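Local coordinates for putative acetoin utilization protein, acetoin dehydrogenase (Thermus thermophilus, PDB 5AWE) that is of unknown function but joins a pair of CBS domains to an ACT domain, an architecture consistent with sensing small ligands, at residues M1-W6 with E89-E95; V20-I24 with D51-A55; V133-L138 with I166-A170; V161-N165 with G187-E191. All blocks are in the same frame, centred on the assembly; numbering follows the deposited sequence.

Contacts 2 and 3 are made mainly of buried residues, whereas contacts 1 and 4 are only partly buried. Contact 1 joins the N-terminal residues to the second CBS repeat, largely through backbone hydrogen bonds. Contact 2 lies within the first repeat, about 30 Å away between centres, and is purely side-chain packing between two helices. Contacts 3 and 4 share the strand 165-175 region and touch through Ile166 and Val161, yet differ in chemistry: a serine hydroxyl joins the linker to the ACT sheet in contact 3, while proline, alanine and a bridging water join two loops in contact 4. Contacts 1 and 3 also meet, where Met1 packs on Val133.

Contact 1 (M1-W6 with E89-E95); sequences MLVRDW and EADAPLE
The guanidinium of Arg4 lies flat over Ala90, whose CB sits beneath the centre of one face, 3.3 Å from Arg4 CZ. The indole of Trp6 has Leu2 O in its plane at the edge, and Leu94 crosses it at about a right angle, bringing CD2 to 3.8 Å from Trp6 CD1. The backbones run close together and form a single beta bridge, Leu2 with Pro93. Three hydrogen bonds hold them: Leu94 N to Met1 O, Val3 N to Ala92 O and Arg4 N to Ala90 O, each 2.9 Å long. Two CA-H...O contacts, Pro93 CA to Met1 O and Leu2 CA to Ala92 O, reinforce the pairing. The side chain of Val3 has CG1 anti to its backbone N (chi1 177°), which leaves CG2 beside that N, against Ala92 CB at 4.0 Å. At the far end the selenomethionine Met1 bends at its last torsion (chi3 54°) so that CE comes 3.5 Å from Glu95 OE2. Arg4 is salt-bridged to Glu113, and Glu95 to Arg142 and Arg184 of the second subunit. The N-terminal residues are thus fixed to the second CBS repeat chiefly by main-chain bonds, with the arginine probably kept flat on Ala90 by its acidic partner, and the Glu95 carboxylate, gripped by two arginines, carries the contact into the subunit interface.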
# COMPACT_ATOMS: atom_id res chain seq x y z
N MSE A 1 -26.73 27.03 28.22
CA MSE A 1 -25.88 26.55 27.09
C MSE A 1 -24.54 26.10 27.65
O MSE A 1 -23.63 26.90 27.83
CB MSE A 1 -25.64 27.67 26.08
CG MSE A 1 -26.89 28.38 25.62
SE MSE A 1 -26.48 29.82 24.63
CE MSE A 1 -25.42 29.06 23.39
N LEU A 2 -24.43 24.81 27.94
CA LEU A 2 -23.20 24.25 28.44
C LEU A 2 -22.64 23.22 27.45
O LEU A 2 -23.37 22.72 26.60
CB LEU A 2 -23.46 23.58 29.79
CG LEU A 2 -24.03 24.51 30.86
CD1 LEU A 2 -24.18 23.74 32.16
CD2 LEU A 2 -23.09 25.70 31.05
N VAL A 3 -21.35 22.92 27.55
CA VAL A 3 -20.76 21.86 26.76
C VAL A 3 -21.47 20.53 27.06
O VAL A 3 -21.80 19.78 26.14
CB VAL A 3 -19.26 21.72 27.07
CG1 VAL A 3 -18.66 20.56 26.29
CG2 VAL A 3 -18.55 23.03 26.72
N ARG A 4 -21.70 20.28 28.35
CA ARG A 4 -22.50 19.13 28.80
C ARG A 4 -23.72 18.84 27.95
O ARG A 4 -24.01 17.69 27.66
CB ARG A 4 -22.97 19.35 30.25
CG ARG A 4 -21.89 19.24 31.30
CD ARG A 4 -22.47 19.03 32.70
NE ARG A 4 -21.40 19.01 33.70
CZ ARG A 4 -20.66 17.94 33.98
NH1 ARG A 4 -20.87 16.79 33.34
NH2 ARG A 4 -19.69 18.02 34.89
N ASP A 5 -24.46 19.88 27.57
CA ASP A 5 -25.77 19.67 26.97
C ASP A 5 -25.68 19.23 25.53
O ASP A 5 -26.69 18.86 24.92
CB ASP A 5 -26.61 20.96 27.03
CG ASP A 5 -26.69 21.53 28.42
OD1 ASP A 5 -26.81 20.73 29.38
OD2 ASP A 5 -26.62 22.77 28.55
N TRP A 6 -24.47 19.28 24.97
CA TRP A 6 -24.33 18.99 23.55
C TRP A 6 -23.26 17.95 23.24
O TRP A 6 -23.20 17.43 22.12
CB TRP A 6 -24.06 20.28 22.79
CG TRP A 6 -25.14 21.29 23.06
CD1 TRP A 6 -25.16 22.24 24.05
CD2 TRP A 6 -26.39 21.41 22.37
NE1 TRP A 6 -26.35 22.92 24.02
CE2 TRP A 6 -27.12 22.44 23.00
CE3 TRP A 6 -26.95 20.74 21.28
CZ2 TRP A 6 -28.39 22.82 22.58
CZ3 TRP A 6 -28.22 21.12 20.86
CH2 TRP A 6 -28.93 22.15 21.51
N GLU A 89 -14.06 22.29 29.64
CA GLU A 89 -14.73 21.75 30.81
C GLU A 89 -16.19 21.48 30.48
O GLU A 89 -16.81 22.24 29.74
CB GLU A 89 -14.64 22.73 31.98
CG GLU A 89 -13.39 23.60 31.96
CD GLU A 89 -13.52 24.79 31.02
OE1 GLU A 89 -14.18 25.78 31.40
OE2 GLU A 89 -12.96 24.74 29.90
N ALA A 90 -16.73 20.39 31.01
CA ALA A 90 -18.12 20.04 30.77
C ALA A 90 -19.05 21.22 31.11
O ALA A 90 -20.02 21.48 30.39
CB ALA A 90 -18.50 18.82 31.61
N ASP A 91 -18.74 21.93 32.18
CA ASP A 91 -19.61 22.97 32.70
C ASP A 91 -19.35 24.32 32.05
O ASP A 91 -19.87 25.33 32.50
CB ASP A 91 -19.44 23.12 34.22
CG ASP A 91 -18.08 23.68 34.59
OD1 ASP A 91 -17.67 24.70 33.99
OD2 ASP A 91 -17.42 23.11 35.49
N ALA A 92 -18.54 24.33 31.01
CA ALA A 92 -18.23 25.58 30.32
C ALA A 92 -19.37 25.99 29.39
O ALA A 92 -20.20 25.16 28.99
CB ALA A 92 -16.95 25.42 29.52
N PRO A 93 -19.45 27.29 29.07
CA PRO A 93 -20.53 27.69 28.17
C PRO A 93 -20.27 27.09 26.79
O PRO A 93 -19.12 26.97 26.36
CB PRO A 93 -20.47 29.22 28.16
CG PRO A 93 -19.09 29.55 28.64
CD PRO A 93 -18.67 28.44 29.55
N LEU A 94 -21.34 26.70 26.10
CA LEU A 94 -21.22 26.10 24.79
C LEU A 94 -20.27 26.95 23.92
O LEU A 94 -19.40 26.39 23.24
CB LEU A 94 -22.61 25.98 24.15
CG LEU A 94 -22.78 25.28 22.80
CD1 LEU A 94 -22.37 26.21 21.67
CD2 LEU A 94 -21.97 23.97 22.78
N GLU A 95 -20.41 28.27 24.00
CA GLU A 95 -19.65 29.20 23.13
C GLU A 95 -18.13 29.07 23.26
O GLU A 95 -17.39 29.42 22.34
CB GLU A 95 -20.05 30.66 23.41
CG GLU A 95 -21.54 30.96 23.31
CD GLU A 95 -22.24 30.92 24.67
OE1 GLU A 95 -22.56 32.00 25.20
OE2 GLU A 95 -22.47 29.81 25.20

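Contact 2 (V20-I24 with D51-A55); sequences VLEAI and DLKDA
Leu52 overlaps three side chains of helix 20-30, its CB lying 3.5 Å from Ile24 CG1 and its two methyls reaching different residues: CD1 to Val20 CG1 at 4.0 Å, CD2 to Ala23 CB at 4.2 Å. Leu52 lies antiparallel alongside both Ile24 and Val20, which are one turn apart on the helix. Val20 has CG1 anti to its backbone N (chi1 170°), the branch that also comes within 3.8 Å of Leu52 O. Lys53 starts out pointing away, but bends at chi2 and chi4 and brings its aliphatic part back over Ile24, with CE 3.4 Å from Ile24 CG2 and CD 3.8 Å from Ile24 CD1. Its amino end is salt-bridged to Asp49, and it makes a cation-pi contact with Trp66 of the third subunit. No hydrogen bond links the two segments; the joint is apolar and buried. It packs helix 20-30 against the short helix 49-53, which follows strand 42-48 in the first CBS repeat, while Leu75 lies on Val20, Val77 on Ala23 and Val80 on Leu52.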
# COMPACT_ATOMS: atom_id res chain seq x y z
N VAL A 20 -1.28 1.88 15.28
CA VAL A 20 -1.95 2.85 14.43
C VAL A 20 -3.08 2.21 13.63
O VAL A 20 -4.17 2.77 13.53
CB VAL A 20 -0.94 3.54 13.46
CG1 VAL A 20 -1.69 4.36 12.41
CG2 VAL A 20 -0.01 4.45 14.24
N LEU A 21 -2.83 1.03 13.06
CA LEU A 21 -3.82 0.42 12.18
C LEU A 21 -5.02 -0.15 12.94
O LEU A 21 -6.10 -0.29 12.38
CB LEU A 21 -3.18 -0.67 11.31
CG LEU A 21 -2.28 -1.74 11.93
CD1 LEU A 21 -3.12 -2.82 12.61
CD2 LEU A 21 -1.42 -2.34 10.83
N GLU A 22 -4.83 -0.45 14.21
CA GLU A 22 -5.94 -0.90 15.03
C GLU A 22 -6.81 0.29 15.39
O GLU A 22 -8.04 0.20 15.39
CB GLU A 22 -5.43 -1.58 16.31
CG GLU A 22 -6.25 -2.79 16.73
CD GLU A 22 -7.76 -2.57 16.61
OE1 GLU A 22 -8.41 -2.26 17.64
OE2 GLU A 22 -8.29 -2.70 15.48
N ALA A 23 -6.17 1.42 15.69
CA ALA A 23 -6.90 2.63 16.02
C ALA A 23 -7.80 3.02 14.86
O ALA A 23 -8.96 3.38 15.06
CB ALA A 23 -5.93 3.76 16.33
N ILE A 24 -7.27 2.93 13.64
CA ILE A 24 -8.02 3.28 12.45
C ILE A 24 -9.31 2.47 12.33
O ILE A 24 -10.39 3.03 12.13
CB ILE A 24 -7.18 3.06 11.17
CG1 ILE A 24 -6.02 4.06 11.14
CG2 ILE A 24 -8.05 3.20 9.93
CD1 ILE A 24 -5.11 3.94 9.93
N ASP A 51 -4.69 12.18 11.07
CA ASP A 51 -3.40 11.86 11.70
C ASP A 51 -2.99 10.40 11.44
O ASP A 51 -1.85 10.13 11.04
CB ASP A 51 -3.47 12.08 13.22
CG ASP A 51 -3.57 13.55 13.60
OD1 ASP A 51 -3.79 13.83 14.80
OD2 ASP A 51 -3.43 14.43 12.72
N LEU A 52 -3.91 9.47 11.66
CA LEU A 52 -3.62 8.05 11.49
C LEU A 52 -3.34 7.70 10.03
O LEU A 52 -2.38 6.99 9.73
CB LEU A 52 -4.79 7.21 12.01
CG LEU A 52 -4.85 6.77 13.48
CD1 LEU A 52 -3.63 7.28 14.27
CD2 LEU A 52 -6.16 7.28 14.08
N LYS A 53 -4.18 8.19 9.13
CA LYS A 53 -4.05 7.93 7.70
C LYS A 53 -2.79 8.56 7.09
O LYS A 53 -2.13 7.93 6.27
CB LYS A 53 -5.28 8.47 6.96
CG LYS A 53 -6.46 7.51 6.85
CD LYS A 53 -6.79 6.84 8.16
CE LYS A 53 -8.02 5.96 8.01
NZ LYS A 53 -9.05 6.64 7.18
N ASP A 54 -2.47 9.78 7.50
CA ASP A 54 -1.34 10.50 6.92
C ASP A 54 -0.02 10.15 7.60
O ASP A 54 1.02 10.75 7.31
CB ASP A 54 -1.56 12.02 7.00
CG ASP A 54 -2.64 12.52 6.04
OD1 ASP A 54 -3.24 11.69 5.32
OD2 ASP A 54 -2.89 13.75 6.03
N ALA A 55 -0.07 9.19 8.52
CA ALA A 55 1.12 8.77 9.25
C ALA A 55 2.25 8.44 8.29
O ALA A 55 2.05 7.70 7.32
CB ALA A 55 0.80 7.55 10.11

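Contact 3 (V133-L138 with I166-A170); sequences VLGLKL and IVSIA
Leu138 and Val167 meet at a slant, methyl against methyl, with Leu138 CD1 4.0 Å from Val167 CG1, where the linker after helix 123-133 turns past strand 165-175, outermost in the ACT-domain sheet within this chain. That helix ends in a Schellman motif: Gly135 takes a positive phi (75°) and also opens a type I turn that ends at Leu138, closed by Leu138 N to Gly135 O at 3.0 Å. The turn brings Leu138 back toward the strand that Leu134 has already met. Val167 holds CG1 anti to its backbone N (chi1 174°), and this one branch faces the linker, touching Leu138 and approaching Gly135 CA to 4.2 Å. The neighbouring Ser168 also points toward the linker, but is used differently. Its CB lies beside Leu134, 3.8 Å from Leu134 CA. The first bond of the Leu134 side chain points away from the strand, yet CB lies 3.9 Å from Ser168 OG and the methyl CD2 comes to 4.2 Å from Ser168 CB. Thus an apolar touch and a polar one lie side by side, on consecutive residues of the strand. The strand is hydrogen-bonded along strand 178-186 through Val167, Ser168 and Ala170. In the second subunit, Thr171 bonds to Val167 O and Phe130 packs on Leu134. The joint therefore fixes the end of the helix leaving the CBS pair to the ACT domain, close to the subunit interface. The one hydrogen bond across it runs from Ser168 OG to Leu134 O, 2.9 Å long, with the hydroxyl tilted 22° from the carbonyl plane.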
# COMPACT_ATOMS: atom_id res chain seq x y z
N VAL A 133 -30.64 27.35 19.99
CA VAL A 133 -30.80 28.51 20.85
C VAL A 133 -31.15 29.78 20.07
O VAL A 133 -31.71 30.71 20.64
CB VAL A 133 -29.54 28.76 21.72
CG1 VAL A 133 -29.15 27.48 22.44
CG2 VAL A 133 -28.40 29.31 20.89
N LEU A 134 -30.84 29.80 18.78
CA LEU A 134 -31.19 30.94 17.94
C LEU A 134 -32.53 30.70 17.21
O LEU A 134 -33.07 31.60 16.57
CB LEU A 134 -30.08 31.23 16.92
CG LEU A 134 -28.63 31.41 17.40
CD1 LEU A 134 -27.73 31.67 16.20
CD2 LEU A 134 -28.52 32.56 18.38
N GLY A 135 -33.04 29.48 17.31
CA GLY A 135 -34.36 29.18 16.77
C GLY A 135 -34.42 29.08 15.25
O GLY A 135 -35.43 29.44 14.65
N LEU A 136 -33.36 28.59 14.63
CA LEU A 136 -33.26 28.61 13.17
C LEU A 136 -34.24 27.62 12.55
O LEU A 136 -34.43 27.59 11.34
CB LEU A 136 -31.82 28.27 12.73
CG LEU A 136 -30.68 29.09 13.38
CD1 LEU A 136 -29.35 28.69 12.76
CD2 LEU A 136 -30.93 30.58 13.20
N LYS A 137 -34.86 26.80 13.40
CA LYS A 137 -35.81 25.81 12.93
C LYS A 137 -37.24 26.12 13.37
O LYS A 137 -38.12 25.29 13.19
CB LYS A 137 -35.42 24.42 13.44
CG LYS A 137 -34.37 23.71 12.62
CD LYS A 137 -34.03 22.37 13.24
CE LYS A 137 -33.21 21.51 12.28
NZ LYS A 137 -33.97 21.17 11.04
N LEU A 138 -37.46 27.30 13.94
CA LEU A 138 -38.76 27.63 14.50
C LEU A 138 -39.69 28.37 13.54
O LEU A 138 -40.78 28.79 13.94
CB LEU A 138 -38.61 28.46 15.77
CG LEU A 138 -37.89 27.78 16.93
CD1 LEU A 138 -37.97 28.68 18.15
CD2 LEU A 138 -38.54 26.41 17.22
N ILE A 166 -39.90 37.48 20.54
CA ILE A 166 -38.53 37.44 20.03
C ILE A 166 -37.83 36.21 20.60
O ILE A 166 -37.90 35.95 21.81
CB ILE A 166 -37.76 38.68 20.46
CG1 ILE A 166 -38.46 39.93 19.94
CG2 ILE A 166 -36.32 38.60 19.97
CD1 ILE A 166 -38.20 41.16 20.79
N VAL A 167 -37.17 35.45 19.73
CA VAL A 167 -36.44 34.26 20.16
C VAL A 167 -34.93 34.48 20.17
O VAL A 167 -34.21 33.89 20.99
CB VAL A 167 -36.79 33.06 19.25
CG1 VAL A 167 -35.93 31.86 19.60
CG2 VAL A 167 -38.26 32.70 19.44
N SER A 168 -34.44 35.33 19.27
CA SER A 168 -33.02 35.66 19.25
C SER A 168 -32.70 36.91 18.44
O SER A 168 -33.36 37.22 17.45
CB SER A 168 -32.20 34.49 18.70
OG SER A 168 -32.46 34.29 17.33
N ILE A 169 -31.67 37.61 18.89
CA ILE A 169 -31.17 38.79 18.20
C ILE A 169 -29.67 38.64 18.00
O ILE A 169 -28.95 38.27 18.94
CB ILE A 169 -31.44 40.07 19.03
CG1 ILE A 169 -32.95 40.34 19.08
CG2 ILE A 169 -30.72 41.26 18.43
CD1 ILE A 169 -33.36 41.39 20.09
N ALA A 170 -29.22 38.89 16.77
CA ALA A 170 -27.79 38.97 16.48
C ALA A 170 -27.43 40.30 15.81
O ALA A 170 -28.27 40.91 15.11
CB ALA A 170 -27.37 37.81 15.60

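Contact 4 (V161-N165 with G187-E191); sequences VPPAN and GEDVE
Glu188 runs past the outer CB-CG edge of the Pro163 ring, the two side chains at about a right angle, and its CB, CG, CD and OE2 each come near the proline. CB is 3.9 Å from Pro163 O and 4.0 Å from Pro163 CB, and CG stands 3.9 Å from Pro163 CG. The carboxylate carbon CD stays near the same two ring carbons, and at the tip OE2 comes to 3.6 Å from Pro163 CB. This path follows from the torsions: CG is anti to the backbone N (chi1 -174°) and the chain then runs straight on. The next residue, Asp189, adds its CB at 3.9 Å from Pro163 CG, while its carboxylate turns to a salt bridge with Arg196. A cis peptide bond precedes Pro163, and a type VI turn, closed by Ala164 N to Val161 O, presents the ring. Behind it Ala164 CB rests 3.3 Å from Glu188 O and packs on Val190. A water ties the backbones together, donating to Pro163 O (2.6 Å) and accepting from Glu188 N (2.9 Å), so the two loops are joined by solvent as well as by packing. The type II turn from Gly187 to Val190 follows strand 178-186 and leads into helix 193-199; the proline loop leaves helix 153-158 and enters strand 165-175. The contact thus lies at one end of these two antiparallel ACT strands, with Val193 of helix 193-199 on Ala164 and Val185 of strand 178-186 on Val190.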
# COMPACT_ATOMS: atom_id res chain seq x y z
N VAL A 161 -42.85 44.30 18.58
CA VAL A 161 -43.05 42.89 18.29
C VAL A 161 -44.36 42.28 18.84
O VAL A 161 -45.05 41.55 18.12
CB VAL A 161 -41.87 42.03 18.80
CG1 VAL A 161 -42.11 40.56 18.45
CG2 VAL A 161 -40.57 42.51 18.17
N PRO A 162 -44.70 42.55 20.12
CA PRO A 162 -45.94 41.97 20.65
C PRO A 162 -47.11 42.20 19.70
O PRO A 162 -47.15 43.22 19.01
CB PRO A 162 -46.13 42.67 22.00
CG PRO A 162 -44.75 43.07 22.40
CD PRO A 162 -44.06 43.44 21.10
N PRO A 163 -48.09 41.29 19.68
CA PRO A 163 -48.22 40.05 20.47
C PRO A 163 -47.23 38.93 20.16
O PRO A 163 -47.27 37.87 20.82
CB PRO A 163 -49.66 39.62 20.20
CG PRO A 163 -49.93 40.10 18.82
CD PRO A 163 -49.14 41.39 18.64
N ALA A 164 -46.35 39.13 19.18
CA ALA A 164 -45.38 38.09 18.81
C ALA A 164 -44.18 38.09 19.77
O ALA A 164 -43.99 39.03 20.54
CB ALA A 164 -44.90 38.30 17.37
N ASN A 165 -43.38 37.03 19.70
CA ASN A 165 -42.23 36.86 20.58
C ASN A 165 -40.92 37.01 19.83
O ASN A 165 -40.82 36.68 18.65
CB ASN A 165 -42.25 35.47 21.23
CG ASN A 165 -43.43 35.28 22.14
OD1 ASN A 165 -43.43 35.74 23.29
ND2 ASN A 165 -44.45 34.58 21.65
N GLY A 187 -44.72 33.36 16.68
CA GLY A 187 -45.95 33.38 17.45
C GLY A 187 -47.03 34.27 16.86
O GLY A 187 -47.10 34.45 15.64
N GLU A 188 -47.85 34.82 17.74
CA GLU A 188 -49.07 35.50 17.35
C GLU A 188 -48.82 36.73 16.49
O GLU A 188 -48.11 37.65 16.90
CB GLU A 188 -49.85 35.92 18.60
CG GLU A 188 -51.22 36.50 18.31
CD GLU A 188 -52.06 36.66 19.56
OE1 GLU A 188 -52.04 35.74 20.41
OE2 GLU A 188 -52.72 37.72 19.70
N ASP A 189 -49.39 36.72 15.30
CA ASP A 189 -49.38 37.88 14.42
C ASP A 189 -47.97 38.32 14.06
O ASP A 189 -47.70 39.51 13.89
CB ASP A 189 -50.15 39.04 15.08
CG ASP A 189 -50.41 40.18 14.11
OD1 ASP A 189 -50.56 39.91 12.90
OD2 ASP A 189 -50.45 41.35 14.56
N VAL A 190 -47.07 37.35 13.93
CA VAL A 190 -45.70 37.63 13.52
C VAL A 190 -45.66 38.40 12.20
O VAL A 190 -44.74 39.17 11.94
CB VAL A 190 -44.89 36.32 13.35
CG1 VAL A 190 -45.48 35.48 12.22
CG2 VAL A 190 -43.43 36.65 13.07
N GLU A 191 -46.68 38.19 11.36
CA GLU A 191 -46.72 38.84 10.06
C GLU A 191 -46.88 40.34 10.25
O GLU A 191 -46.48 41.13 9.41
CB GLU A 191 -47.89 38.29 9.22
CG GLU A 191 -47.96 36.76 9.16
CD GLU A 191 -48.43 36.14 10.48
OE1 GLU A 191 -48.80 36.90 11.40
OE2 GLU A 191 -48.43 34.89 10.58
O HOH W 1 -46.65 35.34 20.35